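Side-chain contacts in GGDEF family protein (Vibrio cholerae, PDB 5GZS), which is a diguanylate cyclase (CdgH) whose periplasmic portion binds arginine in a solute-binding-protein domain and probably passes that signal to the cyclase: residues A[95-100]-A[105-110]; A[228-233]-A[248-253]; A[18-23]-A[184-189]; A[357-362]-A[374-379]; A[216-221]-A[427-432]. All coordinates share one frame; numbering follows the deposited sequence.

How the contacts relate
The chain holds two regions of the family 3 solute-binding type. Contacts 1 and 3 belong to the first, which carries the bound arginine, and contacts 2 and 4 to the second. The side chain of Ile97 in contact 1 is about 9 Å from the arginine, and that of Leu20 in contact 3 about 11 Å. The centres of these two contacts are 29 Å apart. Contacts 2 and 4 come within about 6 Å at their nearest atoms without touching. Contact 5 pairs the end of helix 189-218 with helix 421-435. It touches contact 2, where Phe430 packs against Val253. The centres of contacts 3 and 4 are 63 Å apart.

Contact 1 of 5, residues A[95-100]-A[105-110]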
# COMPACT_ATOMS: atom_id res chain seq x y z
N VAL A 95 -8.83 0.23 21.85
CA VAL A 95 -9.23 -1.14 21.53
C VAL A 95 -9.14 -2.01 22.78
O VAL A 95 -8.16 -1.95 23.52
CB VAL A 95 -8.36 -1.79 20.43
CG1 VAL A 95 -8.76 -3.22 20.22
CG2 VAL A 95 -8.53 -1.08 19.13
N GLY A 96 -10.17 -2.82 23.00
CA GLY A 96 -10.18 -3.77 24.10
C GLY A 96 -9.39 -5.00 23.69
O GLY A 96 -9.46 -5.45 22.53
N ILE A 97 -8.62 -5.54 24.62
CA ILE A 97 -7.75 -6.66 24.32
C ILE A 97 -7.86 -7.72 25.40
O ILE A 97 -7.65 -7.44 26.59
CB ILE A 97 -6.27 -6.23 24.19
CG1 ILE A 97 -6.08 -5.17 23.10
CG2 ILE A 97 -5.38 -7.44 23.92
CD1 ILE A 97 -6.17 -5.70 21.67
N PRO A 98 -8.19 -8.96 24.99
CA PRO A 98 -8.25 -10.09 25.92
C PRO A 98 -6.88 -10.29 26.55
O PRO A 98 -5.86 -10.24 25.85
CB PRO A 98 -8.63 -11.28 25.04
CG PRO A 98 -8.99 -10.71 23.72
CD PRO A 98 -8.31 -9.40 23.59
N LYS A 99 -6.85 -10.49 27.85
CA LYS A 99 -5.58 -10.55 28.54
C LYS A 99 -5.00 -11.96 28.39
O LYS A 99 -5.74 -12.94 28.36
CB LYS A 99 -5.76 -10.15 30.01
CG LYS A 99 -4.71 -10.71 30.94
CD LYS A 99 -5.27 -10.92 32.31
CE LYS A 99 -6.07 -12.17 32.13
NZ LYS A 99 -6.85 -12.85 33.19
N GLY A 100 -3.68 -12.04 28.25
CA GLY A 100 -3.00 -13.30 28.03
C GLY A 100 -2.89 -13.70 26.56
O GLY A 100 -2.19 -14.67 26.22
N THR A 105 0.43 -8.04 21.30
CA THR A 105 1.57 -7.91 20.38
C THR A 105 1.19 -7.64 18.92
O THR A 105 1.87 -6.91 18.20
CB THR A 105 2.43 -9.19 20.44
OG1 THR A 105 3.05 -9.28 21.73
CG2 THR A 105 3.49 -9.20 19.35
N LEU A 106 0.09 -8.25 18.48
CA LEU A 106 -0.30 -8.12 17.09
C LEU A 106 -0.76 -6.70 16.77
O LEU A 106 -0.47 -6.18 15.69
CB LEU A 106 -1.42 -9.10 16.75
CG LEU A 106 -1.86 -9.07 15.28
CD1 LEU A 106 -0.87 -9.81 14.42
CD2 LEU A 106 -3.25 -9.65 15.12
N LEU A 107 -1.48 -6.08 17.70
CA LEU A 107 -2.08 -4.79 17.37
C LEU A 107 -1.09 -3.64 17.51
O LEU A 107 -1.18 -2.67 16.75
CB LEU A 107 -3.32 -4.52 18.23
CG LEU A 107 -4.61 -4.58 17.40
CD1 LEU A 107 -4.97 -6.01 16.92
CD2 LEU A 107 -5.78 -3.94 18.14
N LYS A 108 -0.15 -3.77 18.44
CA LYS A 108 0.89 -2.77 18.63
C LYS A 108 1.91 -2.86 17.50
O LYS A 108 2.52 -1.86 17.12
CB LYS A 108 1.58 -2.96 19.98
CG LYS A 108 1.10 -2.02 21.07
CD LYS A 108 2.05 -0.86 21.26
CE LYS A 108 1.31 0.42 21.61
NZ LYS A 108 2.24 1.56 21.85
N GLU A 109 2.08 -4.06 16.95
CA GLU A 109 3.01 -4.26 15.84
C GLU A 109 2.41 -3.69 14.54
O GLU A 109 3.13 -3.15 13.70
CB GLU A 109 3.39 -5.74 15.68
CG GLU A 109 4.22 -6.02 14.41
CD GLU A 109 4.57 -7.49 14.22
OE1 GLU A 109 4.76 -8.20 15.24
OE2 GLU A 109 4.66 -7.92 13.05
N HIS A 110 1.09 -3.79 14.39
CA HIS A 110 0.44 -3.27 13.18
C HIS A 110 -0.26 -1.92 13.36
O HIS A 110 -0.50 -1.21 12.38
CB HIS A 110 -0.55 -4.31 12.64
CG HIS A 110 0.09 -5.56 12.14
ND1 HIS A 110 0.25 -6.68 12.92
CD2 HIS A 110 0.66 -5.85 10.94
CE1 HIS A 110 0.88 -7.62 12.23
NE2 HIS A 110 1.13 -7.14 11.02
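The CA atoms of Val95 and Leu107 are 9.0 Å apart, the nearest CA pair across the two segments. Residues 95-98 end a strand, and residues 105-110 belong to the helix that follows it. No hydrogen bond joins the two. Three buried apolar side chains make the contact, and the CD2 methyl of Leu107 is its hub. Val95 and Leu107 reach toward each other tip to tip, with Val95 CG1 3.7 Å from Leu107 CD2. With chi1 at 176°, Val95 CG1 points away from the backbone N and on to that methyl. Val95 CG2 also comes within 4.1 Å of Leu107 CD2, so the leucine methyl meets both branches of the valine. Ile97 arrives aslant, with its CD1 4.0 Å from Leu107 CD2. Val95 and Ile97 project from the same side of the strand, as alternate residues do. Val138 of strand 137-140 touches both Val95 and Leu107 and extends the apolar cluster. Within the helix, His110 ND1 donates to Leu106 O at 2.9 Å. That oxygen lies near the imidazole plane and also accepts from His110 N, which limits rotation of the ring. Strand 94-98, helix 103-110 and strand 115-119 form a beta-alpha-beta unit of the solute-binding fold. The turn after the strand, with Thr101 and Thr102, and the first helix residue, Tyr103, line the arginine pocket.

Contact 2 of 5, residues A[228-233]-A[248-253]; sequences VKLENN and ISADVV
Leu230 has the largest share of this contact and spreads its two methyls over the first turn of helix 248-259. Its CD1 lies 3.6 Å from Ala250 CB and 4.0 Å from Ala250 CA, against the helix backbone itself. Its CD2 turns to Ser249 and comes within 4.2 Å of Ser249 CB. Leu230 CG is anti to its carbonyl carbon (chi1 -68°), and from there the two methyls divide between Ala250 and Ser249. The hydroxyl of Ser249 is engaged elsewhere, with Tyr308 OH. Val253 and Val228 form the second point of contact. They meet tip to tip, CG1 to CG1, with Val228 CG1 3.9 Å from Val253 CG1. All five touching residues are buried, and no hydrogen bond crosses between the segments. The short strand and helix axes run nearly antiparallel, at 159°, and approach to 9.7 Å. Strands 264-266 and 288-292 flank strand 226-230 and add to the core. Leu266 packs on Leu230, and Ala290 on Val253. The disulfide Cys257-Cys264 ties the same helix to the sheet. A helix laid on a sheet of strand order 2-1-3-5-4, with strand 5 antiparallel, is typical of a lobe of a type II periplasmic binding protein.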
# COMPACT_ATOMS: atom_id res chain seq x y z
N VAL A 228 -31.79 -3.55 -11.19
CA VAL A 228 -30.35 -3.30 -11.23
C VAL A 228 -29.91 -3.05 -12.67
O VAL A 228 -30.38 -3.72 -13.59
CB VAL A 228 -29.61 -4.56 -10.71
CG1 VAL A 228 -28.13 -4.29 -10.49
CG2 VAL A 228 -30.23 -5.04 -9.43
N LYS A 229 -29.01 -2.10 -12.89
CA LYS A 229 -28.36 -1.97 -14.20
C LYS A 229 -26.86 -2.04 -14.09
O LYS A 229 -26.28 -1.54 -13.12
CB LYS A 229 -28.76 -0.68 -14.93
CG LYS A 229 -30.15 -0.75 -15.46
CD LYS A 229 -30.33 0.11 -16.69
CE LYS A 229 -31.80 0.03 -17.14
NZ LYS A 229 -32.08 0.78 -18.36
N LEU A 230 -26.23 -2.67 -15.07
CA LEU A 230 -24.77 -2.72 -15.09
C LEU A 230 -24.22 -1.86 -16.21
O LEU A 230 -24.67 -1.98 -17.36
CB LEU A 230 -24.26 -4.15 -15.22
CG LEU A 230 -24.52 -5.04 -14.01
CD1 LEU A 230 -24.03 -6.45 -14.28
CD2 LEU A 230 -23.90 -4.47 -12.74
N GLU A 231 -23.28 -1.00 -15.87
CA GLU A 231 -22.67 -0.11 -16.84
C GLU A 231 -22.01 -0.92 -17.96
O GLU A 231 -21.24 -1.85 -17.69
CB GLU A 231 -21.65 0.82 -16.15
CG GLU A 231 -21.40 2.16 -16.89
CD GLU A 231 -22.14 3.36 -16.27
OE1 GLU A 231 -22.16 3.50 -15.02
OE2 GLU A 231 -22.70 4.16 -17.05
N ASN A 232 -22.34 -0.59 -19.21
CA ASN A 232 -21.74 -1.28 -20.34
C ASN A 232 -21.22 -0.30 -21.39
O ASN A 232 -21.16 -0.59 -22.58
CB ASN A 232 -22.69 -2.33 -20.94
CG ASN A 232 -22.18 -3.75 -20.74
OD1 ASN A 232 -20.97 -4.00 -20.80
ND2 ASN A 232 -23.09 -4.69 -20.48
N ASN A 233 -20.84 0.88 -20.92
CA ASN A 233 -20.10 1.86 -21.71
C ASN A 233 -18.65 1.87 -21.20
O ASN A 233 -18.41 2.21 -20.04
CB ASN A 233 -20.78 3.24 -21.57
CG ASN A 233 -19.87 4.42 -21.93
OD1 ASN A 233 -18.90 4.29 -22.69
ND2 ASN A 233 -20.19 5.58 -21.38
N ILE A 248 -17.12 -8.87 -12.41
CA ILE A 248 -16.85 -8.44 -11.04
C ILE A 248 -18.06 -7.78 -10.40
O ILE A 248 -18.54 -8.22 -9.36
CB ILE A 248 -15.68 -7.44 -10.95
CG1 ILE A 248 -14.34 -8.16 -11.12
CG2 ILE A 248 -15.66 -6.72 -9.60
CD1 ILE A 248 -13.13 -7.27 -10.87
N SER A 249 -18.56 -6.73 -11.04
CA SER A 249 -19.66 -5.97 -10.46
C SER A 249 -20.91 -6.82 -10.30
O SER A 249 -21.64 -6.66 -9.33
CB SER A 249 -19.95 -4.72 -11.29
OG SER A 249 -18.91 -3.78 -11.18
N ALA A 250 -21.17 -7.73 -11.22
CA ALA A 250 -22.43 -8.47 -11.17
C ALA A 250 -22.43 -9.45 -10.01
O ALA A 250 -23.42 -9.58 -9.30
CB ALA A 250 -22.69 -9.19 -12.46
N ASP A 251 -21.29 -10.12 -9.83
CA ASP A 251 -21.11 -11.05 -8.72
C ASP A 251 -21.24 -10.32 -7.39
O ASP A 251 -21.92 -10.79 -6.49
CB ASP A 251 -19.74 -11.75 -8.81
CG ASP A 251 -19.71 -12.87 -9.87
OD1 ASP A 251 -20.65 -12.96 -10.70
OD2 ASP A 251 -18.72 -13.65 -9.89
N VAL A 252 -20.60 -9.16 -7.25
CA VAL A 252 -20.66 -8.48 -5.98
C VAL A 252 -22.09 -8.05 -5.67
O VAL A 252 -22.56 -8.19 -4.52
CB VAL A 252 -19.76 -7.25 -5.94
CG1 VAL A 252 -19.89 -6.56 -4.59
CG2 VAL A 252 -18.32 -7.64 -6.25
N VAL A 253 -22.79 -7.55 -6.69
CA VAL A 253 -24.13 -7.03 -6.46
C VAL A 253 -25.08 -8.17 -6.16
O VAL A 253 -25.73 -8.17 -5.11
CB VAL A 253 -24.64 -6.20 -7.66
CG1 VAL A 253 -26.14 -6.07 -7.64
CG2 VAL A 253 -23.99 -4.82 -7.64

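Contact 3 of 5, residues A[18-23]-A[184-189]; sequences RVLFDS and KYAHSA
Ser23 of helix 15-28 faces Tyr185 of helix 176-186. Ser23 CB lies 4.0 Å from Tyr185 OH, already near the phenol. One atom further, Ser23 OG reaches Tyr185 OH at 2.9 Å and makes a hydrogen bond in which either hydroxyl could donate. A chi1 of -177° swings Ser23 OG to the far side of CB from the backbone N, where it meets the tyrosine at the ring edge, near its plane. It is also 3.8 Å from Tyr185 CZ. The ring also stacks with His27, which probably limits its rotation. A light apolar touch lies beside this bond, with Leu20 CD1 4.3 Å from Ala186 CB. Past the tyrosine, Ser188 OG donates to Tyr185 O at 2.7 Å, and Ser188 is the N-cap of helix 189-218. The contact joins helix 15-28, near the start of the chain, to helix 176-186. This is helix-to-helix packing within the arginine-binding region of the solute-binding fold.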
# COMPACT_ATOMS: atom_id res chain seq x y z
N ARG A 18 -15.22 -27.81 20.68
CA ARG A 18 -16.28 -28.80 20.59
C ARG A 18 -16.16 -29.65 19.33
O ARG A 18 -16.15 -30.89 19.43
CB ARG A 18 -17.63 -28.11 20.61
CG ARG A 18 -18.08 -27.81 21.99
CD ARG A 18 -18.76 -26.49 22.06
NE ARG A 18 -19.69 -26.24 20.97
CZ ARG A 18 -20.06 -25.00 20.66
NH1 ARG A 18 -19.53 -23.98 21.34
NH2 ARG A 18 -20.92 -24.77 19.66
N VAL A 19 -16.05 -29.02 18.16
CA VAL A 19 -16.01 -29.78 16.90
C VAL A 19 -14.78 -30.67 16.86
O VAL A 19 -14.86 -31.85 16.55
CB VAL A 19 -16.02 -28.86 15.66
CG1 VAL A 19 -15.63 -29.62 14.42
CG2 VAL A 19 -17.40 -28.19 15.51
N LEU A 20 -13.63 -30.12 17.23
CA LEU A 20 -12.40 -30.86 17.18
C LEU A 20 -12.40 -32.01 18.21
O LEU A 20 -12.08 -33.15 17.86
CB LEU A 20 -11.22 -29.92 17.41
CG LEU A 20 -9.78 -30.45 17.37
CD1 LEU A 20 -9.47 -31.19 16.07
CD2 LEU A 20 -8.74 -29.32 17.66
N PHE A 21 -12.78 -31.73 19.46
CA PHE A 21 -12.64 -32.76 20.49
C PHE A 21 -13.76 -33.80 20.51
O PHE A 21 -13.51 -34.92 20.90
CB PHE A 21 -12.49 -32.14 21.86
CG PHE A 21 -11.06 -31.87 22.21
CD1 PHE A 21 -10.41 -30.76 21.70
CD2 PHE A 21 -10.34 -32.77 23.00
CE1 PHE A 21 -9.09 -30.53 21.98
CE2 PHE A 21 -9.01 -32.55 23.30
CZ PHE A 21 -8.38 -31.44 22.79
N ASP A 22 -14.97 -33.43 20.09
CA ASP A 22 -15.98 -34.42 19.73
C ASP A 22 -15.40 -35.34 18.66
O ASP A 22 -15.56 -36.55 18.72
CB ASP A 22 -17.25 -33.77 19.18
CG ASP A 22 -18.00 -32.91 20.18
OD1 ASP A 22 -17.65 -32.94 21.40
OD2 ASP A 22 -18.96 -32.21 19.74
N SER A 23 -14.73 -34.78 17.66
CA SER A 23 -14.28 -35.62 16.58
C SER A 23 -13.20 -36.59 17.11
O SER A 23 -13.20 -37.77 16.79
CB SER A 23 -13.76 -34.78 15.41
OG SER A 23 -13.38 -35.60 14.31
N LYS A 184 -1.64 -35.99 15.07
CA LYS A 184 -1.59 -36.68 13.78
C LYS A 184 -2.99 -36.89 13.18
O LYS A 184 -3.17 -36.88 11.95
CB LYS A 184 -0.87 -38.01 13.91
CG LYS A 184 -0.71 -38.79 12.59
CD LYS A 184 0.10 -40.10 12.79
CE LYS A 184 0.08 -41.01 11.54
NZ LYS A 184 0.77 -40.44 10.34
N TYR A 185 -3.98 -37.06 14.05
CA TYR A 185 -5.34 -37.28 13.60
C TYR A 185 -5.93 -35.99 13.04
O TYR A 185 -6.68 -36.01 12.05
CB TYR A 185 -6.20 -37.81 14.76
CG TYR A 185 -7.68 -37.83 14.49
CD1 TYR A 185 -8.24 -38.75 13.59
CD2 TYR A 185 -8.53 -36.95 15.14
CE1 TYR A 185 -9.58 -38.76 13.34
CE2 TYR A 185 -9.89 -36.98 14.89
CZ TYR A 185 -10.41 -37.88 14.01
OH TYR A 185 -11.75 -37.88 13.77
N ALA A 186 -5.58 -34.87 13.69
CA ALA A 186 -6.13 -33.56 13.36
C ALA A 186 -5.67 -33.10 11.99
O ALA A 186 -6.37 -32.33 11.32
CB ALA A 186 -5.72 -32.55 14.39
N HIS A 187 -4.49 -33.56 11.59
CA HIS A 187 -3.90 -33.15 10.33
C HIS A 187 -4.41 -33.99 9.18
O HIS A 187 -4.09 -33.72 8.01
CB HIS A 187 -2.39 -33.24 10.40
CG HIS A 187 -1.77 -32.07 11.10
ND1 HIS A 187 -0.66 -32.19 11.92
CD2 HIS A 187 -2.10 -30.76 11.11
CE1 HIS A 187 -0.34 -31.00 12.40
NE2 HIS A 187 -1.20 -30.11 11.91
N SER A 188 -5.21 -35.00 9.51
CA SER A 188 -5.72 -35.92 8.49
C SER A 188 -6.58 -35.15 7.48
O SER A 188 -7.22 -34.16 7.82
CB SER A 188 -6.53 -37.07 9.13
OG SER A 188 -7.78 -36.64 9.64
N ALA A 189 -6.58 -35.62 6.24
CA ALA A 189 -7.36 -34.99 5.20
C ALA A 189 -8.78 -34.76 5.68
O ALA A 189 -9.39 -33.70 5.42
CB ALA A 189 -7.37 -35.84 3.95

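Contact 4 of 5, residues A[357-362]-A[374-379]; sequences ILFSYA and KEVDYI
Phe359 and Tyr361 reach from the weakly bonded edge strand 359-361 of a five-strand mixed sheet to Val376 and Glu375, in the loop that leads into strand 378-382. The sheet is like those of the lobes of type II periplasmic binding proteins. Strands 359-361 and 378-382 run parallel on either side of strand 337-340, and helix 364-372 connects them in the sequence. The CA atoms of Phe359 and Val376 are 7.9 Å apart, and the contact is made by side chains. The apolar part is loose. Phe359 CD1 lies 4.4 Å from Val376 CG2, and the methyl approaches the ring obliquely. Both residues also pack on Arg336. Ionic partners lie just past Val376, where the carboxylate of Asp377 forms salt bridges with Arg318 and Arg336. The polar part of the contact is one hydrogen bond near the surface, from the phenol of Tyr361 to the carboxylate of Glu375. With CG anti to the carbonyl carbon (chi1 -68°), the Tyr361 ring extends toward Glu375, and it also packs on Ala370 of helix 364-372. The glutamate chain is extended beyond CG, which brings its end nearer to the tyrosine than its root. Glu375 CB is 4.0 Å from Tyr361 OH. Ring and carboxylate planes are turned 50° apart. Tyr361 OH donates to Glu375 OE1 at 3.0 Å, meeting that oxygen from above the carboxylate plane, 65° out of it.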
# COMPACT_ATOMS: atom_id res chain seq x y z
N ILE A 357 -5.13 22.29 -20.72
CA ILE A 357 -6.03 21.82 -21.75
C ILE A 357 -6.00 20.31 -21.84
O ILE A 357 -4.94 19.70 -22.08
CB ILE A 357 -5.70 22.38 -23.13
CG1 ILE A 357 -5.95 23.88 -23.14
CG2 ILE A 357 -6.67 21.77 -24.14
CD1 ILE A 357 -7.41 24.21 -22.82
N LEU A 358 -7.17 19.71 -21.63
CA LEU A 358 -7.39 18.32 -21.95
C LEU A 358 -8.18 18.32 -23.26
O LEU A 358 -8.89 19.28 -23.55
CB LEU A 358 -8.16 17.61 -20.83
CG LEU A 358 -7.71 17.88 -19.39
CD1 LEU A 358 -8.70 17.31 -18.37
CD2 LEU A 358 -6.35 17.29 -19.19
N PHE A 359 -8.02 17.27 -24.06
CA PHE A 359 -8.82 17.10 -25.27
C PHE A 359 -9.96 16.15 -24.93
O PHE A 359 -9.71 15.06 -24.39
CB PHE A 359 -7.99 16.56 -26.43
CG PHE A 359 -6.93 17.51 -26.91
CD1 PHE A 359 -5.67 17.53 -26.33
CD2 PHE A 359 -7.21 18.40 -27.93
CE1 PHE A 359 -4.70 18.42 -26.78
CE2 PHE A 359 -6.26 19.28 -28.38
CZ PHE A 359 -5.00 19.30 -27.81
N SER A 360 -11.20 16.55 -25.21
CA SER A 360 -12.34 15.74 -24.80
C SER A 360 -12.96 14.99 -25.97
O SER A 360 -12.93 15.47 -27.11
CB SER A 360 -13.40 16.59 -24.10
OG SER A 360 -12.81 17.61 -23.31
N TYR A 361 -13.50 13.82 -25.67
CA TYR A 361 -14.12 13.00 -26.68
C TYR A 361 -15.42 12.46 -26.15
O TYR A 361 -15.71 12.54 -24.95
CB TYR A 361 -13.21 11.86 -27.11
CG TYR A 361 -12.01 12.32 -27.87
CD1 TYR A 361 -10.86 12.72 -27.20
CD2 TYR A 361 -12.02 12.38 -29.25
CE1 TYR A 361 -9.74 13.16 -27.89
CE2 TYR A 361 -10.91 12.82 -29.96
CZ TYR A 361 -9.77 13.21 -29.27
OH TYR A 361 -8.67 13.64 -29.96
N ALA A 362 -16.18 11.89 -27.07
CA ALA A 362 -17.52 11.41 -26.79
C ALA A 362 -17.47 9.98 -26.28
O ALA A 362 -18.36 9.53 -25.57
CB ALA A 362 -18.38 11.50 -28.05
N LYS A 374 -2.54 9.96 -33.99
CA LYS A 374 -1.61 10.99 -33.48
C LYS A 374 -2.27 12.36 -33.27
O LYS A 374 -1.59 13.39 -33.17
CB LYS A 374 -0.40 11.15 -34.41
CG LYS A 374 0.45 9.90 -34.57
CD LYS A 374 1.51 10.10 -35.65
CE LYS A 374 2.20 8.79 -36.01
NZ LYS A 374 3.05 8.26 -34.90
N GLU A 375 -3.60 12.37 -33.22
CA GLU A 375 -4.38 13.52 -32.79
C GLU A 375 -3.97 13.93 -31.38
O GLU A 375 -3.98 15.11 -31.02
CB GLU A 375 -5.88 13.18 -32.80
CG GLU A 375 -6.70 13.87 -33.88
CD GLU A 375 -8.18 13.75 -33.62
OE1 GLU A 375 -8.70 14.54 -32.80
OE2 GLU A 375 -8.83 12.87 -34.23
N VAL A 376 -3.60 12.91 -30.61
CA VAL A 376 -3.26 13.02 -29.20
C VAL A 376 -2.13 12.01 -28.88
O VAL A 376 -1.87 11.07 -29.65
CB VAL A 376 -4.50 12.74 -28.32
CG1 VAL A 376 -4.76 11.24 -28.21
CG2 VAL A 376 -4.38 13.41 -26.96
N ASP A 377 -1.44 12.21 -27.75
CA ASP A 377 -0.25 11.42 -27.45
C ASP A 377 -0.37 10.47 -26.26
O ASP A 377 0.33 9.46 -26.21
CB ASP A 377 0.92 12.35 -27.20
CG ASP A 377 1.21 13.24 -28.40
OD1 ASP A 377 2.02 12.82 -29.25
OD2 ASP A 377 0.64 14.35 -28.48
N TYR A 378 -1.24 10.82 -25.31
CA TYR A 378 -1.51 10.02 -24.11
C TYR A 378 -3.00 10.07 -23.79
O TYR A 378 -3.59 11.15 -23.78
CB TYR A 378 -0.73 10.51 -22.88
CG TYR A 378 0.80 10.41 -22.95
CD1 TYR A 378 1.56 11.45 -23.44
CD2 TYR A 378 1.46 9.29 -22.48
CE1 TYR A 378 2.94 11.36 -23.49
CE2 TYR A 378 2.83 9.19 -22.53
CZ TYR A 378 3.58 10.22 -23.03
OH TYR A 378 4.96 10.12 -23.08
N ILE A 379 -3.61 8.92 -23.52
CA ILE A 379 -5.01 8.89 -23.12
C ILE A 379 -5.13 8.14 -21.81
O ILE A 379 -4.30 7.28 -21.50
CB ILE A 379 -5.89 8.24 -24.20
CG1 ILE A 379 -5.69 6.73 -24.23
CG2 ILE A 379 -5.57 8.82 -25.58
CD1 ILE A 379 -6.33 6.06 -25.42

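Contact 5 of 5, residues A[216-221]-A[427-432]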
# COMPACT_ATOMS: atom_id res chain seq x y z
N VAL A 216 -34.84 -7.00 8.28
CA VAL A 216 -36.16 -7.04 8.91
C VAL A 216 -36.40 -5.81 9.77
O VAL A 216 -37.44 -5.14 9.62
CB VAL A 216 -36.36 -8.32 9.78
CG1 VAL A 216 -37.56 -8.18 10.67
CG2 VAL A 216 -36.47 -9.57 8.89
N GLU A 217 -35.45 -5.49 10.65
CA GLU A 217 -35.57 -4.26 11.45
C GLU A 217 -35.65 -3.00 10.59
O GLU A 217 -36.15 -1.98 11.06
CB GLU A 217 -34.40 -4.11 12.42
CG GLU A 217 -34.48 -5.04 13.61
CD GLU A 217 -33.26 -4.94 14.51
OE1 GLU A 217 -32.44 -4.01 14.31
OE2 GLU A 217 -33.13 -5.79 15.42
N SER A 218 -35.19 -3.06 9.35
CA SER A 218 -35.20 -1.87 8.51
C SER A 218 -36.62 -1.65 8.02
O SER A 218 -37.03 -0.54 7.70
CB SER A 218 -34.25 -2.00 7.32
OG SER A 218 -34.85 -2.73 6.27
N GLY A 219 -37.37 -2.74 7.94
CA GLY A 219 -38.76 -2.61 7.58
C GLY A 219 -38.94 -2.35 6.11
O GLY A 219 -39.95 -1.80 5.70
N LEU A 220 -37.96 -2.73 5.32
CA LEU A 220 -38.10 -2.57 3.89
C LEU A 220 -38.86 -3.78 3.37
O LEU A 220 -38.84 -4.85 3.96
CB LEU A 220 -36.73 -2.40 3.20
CG LEU A 220 -35.84 -3.62 3.02
CD1 LEU A 220 -36.23 -4.40 1.78
CD2 LEU A 220 -34.37 -3.21 2.96
N ASN A 221 -39.54 -3.60 2.24
CA ASN A 221 -40.36 -4.63 1.65
C ASN A 221 -39.56 -5.63 0.83
O ASN A 221 -39.37 -5.44 -0.36
CB ASN A 221 -41.43 -3.96 0.78
CG ASN A 221 -42.36 -4.95 0.11
OD1 ASN A 221 -42.24 -6.16 0.29
ND2 ASN A 221 -43.30 -4.43 -0.65
N ALA A 427 -28.29 1.20 0.82
CA ALA A 427 -26.85 1.43 0.67
C ALA A 427 -26.00 0.99 1.89
O ALA A 427 -25.02 0.28 1.70
CB ALA A 427 -26.58 2.92 0.34
N PRO A 428 -26.37 1.38 3.14
CA PRO A 428 -25.60 0.89 4.29
C PRO A 428 -25.67 -0.61 4.46
O PRO A 428 -24.68 -1.22 4.85
CB PRO A 428 -26.26 1.56 5.50
CG PRO A 428 -26.91 2.76 4.94
CD PRO A 428 -27.38 2.38 3.56
N LEU A 429 -26.84 -1.19 4.18
CA LEU A 429 -27.00 -2.63 4.23
C LEU A 429 -26.09 -3.30 3.21
O LEU A 429 -25.42 -4.29 3.52
CB LEU A 429 -28.46 -3.02 3.98
CG LEU A 429 -29.36 -2.57 5.12
CD1 LEU A 429 -30.84 -2.63 4.75
CD2 LEU A 429 -29.04 -3.41 6.37
N PHE A 430 -26.04 -2.76 2.00
CA PHE A 430 -25.20 -3.36 0.97
C PHE A 430 -23.72 -3.24 1.38
O PHE A 430 -22.93 -4.14 1.09
CB PHE A 430 -25.46 -2.73 -0.41
CG PHE A 430 -26.52 -3.47 -1.23
CD1 PHE A 430 -27.87 -3.22 -1.04
CD2 PHE A 430 -26.16 -4.43 -2.14
CE1 PHE A 430 -28.84 -3.91 -1.78
CE2 PHE A 430 -27.12 -5.13 -2.88
CZ PHE A 430 -28.46 -4.87 -2.70
N SER A 431 -23.34 -2.18 2.08
CA SER A 431 -21.97 -2.10 2.58
C SER A 431 -21.59 -3.33 3.44
O SER A 431 -20.55 -3.97 3.21
CB SER A 431 -21.76 -0.82 3.36
OG SER A 431 -21.87 0.30 2.50
N ARG A 432 -22.45 -3.68 4.39
CA ARG A 432 -22.21 -4.87 5.21
C ARG A 432 -22.16 -6.13 4.37
O ARG A 432 -21.26 -6.94 4.54
CB ARG A 432 -23.27 -5.01 6.29
CG ARG A 432 -23.26 -3.86 7.28
CD ARG A 432 -24.40 -4.00 8.26
NE ARG A 432 -24.34 -5.23 9.04
CZ ARG A 432 -25.20 -5.53 10.01
NH1 ARG A 432 -26.17 -4.67 10.30
NH2 ARG A 432 -25.09 -6.66 10.68
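The CA atoms of Ser218 and Leu429 are 9.3 Å apart, where the end of helix 189-218 faces the middle of helix 421-435. Only side chains bridge this distance, and little surface is buried. Leu220 and Leu429 reach toward each other tip to tip, with Leu220 CD2 4.0 Å from Leu429 CD1. Leu220 holds CG between its backbone N and carbonyl carbon (chi1 75°), a crowded position. The same Leu429 CD1 lies 4.3 Å from Ser218 OG, so one methyl meets both partners. Ser218 OG is held on its own side. It bonds with Val215 O and accepts from Leu220 N at 3.3 Å, with an N-H...O angle of 145°. This is an ST turn. Gly219, between them, has positive phi as the chain leaves the helix, and Leu220 is brought round to face Leu429. In the partner helix, Ala427 O takes Ser431 N and Ser431 OG from opposite faces of its plane, and Ser431 OG also bonds with Glu306 N. Arg432 NH1 adds a link to Ser214 OG in helix 189-218. Leu220 further packs on Leu422, Thr425 and Leu426, earlier in helix 421-435. Phe430, next to Leu429, touches Ala256 and Cys257 of helix 248-259 and meets Phe417 of strand 414-417. Helix 421-435 thus lies between the end of helix 189-218 and the sheet that contains strand 414-417.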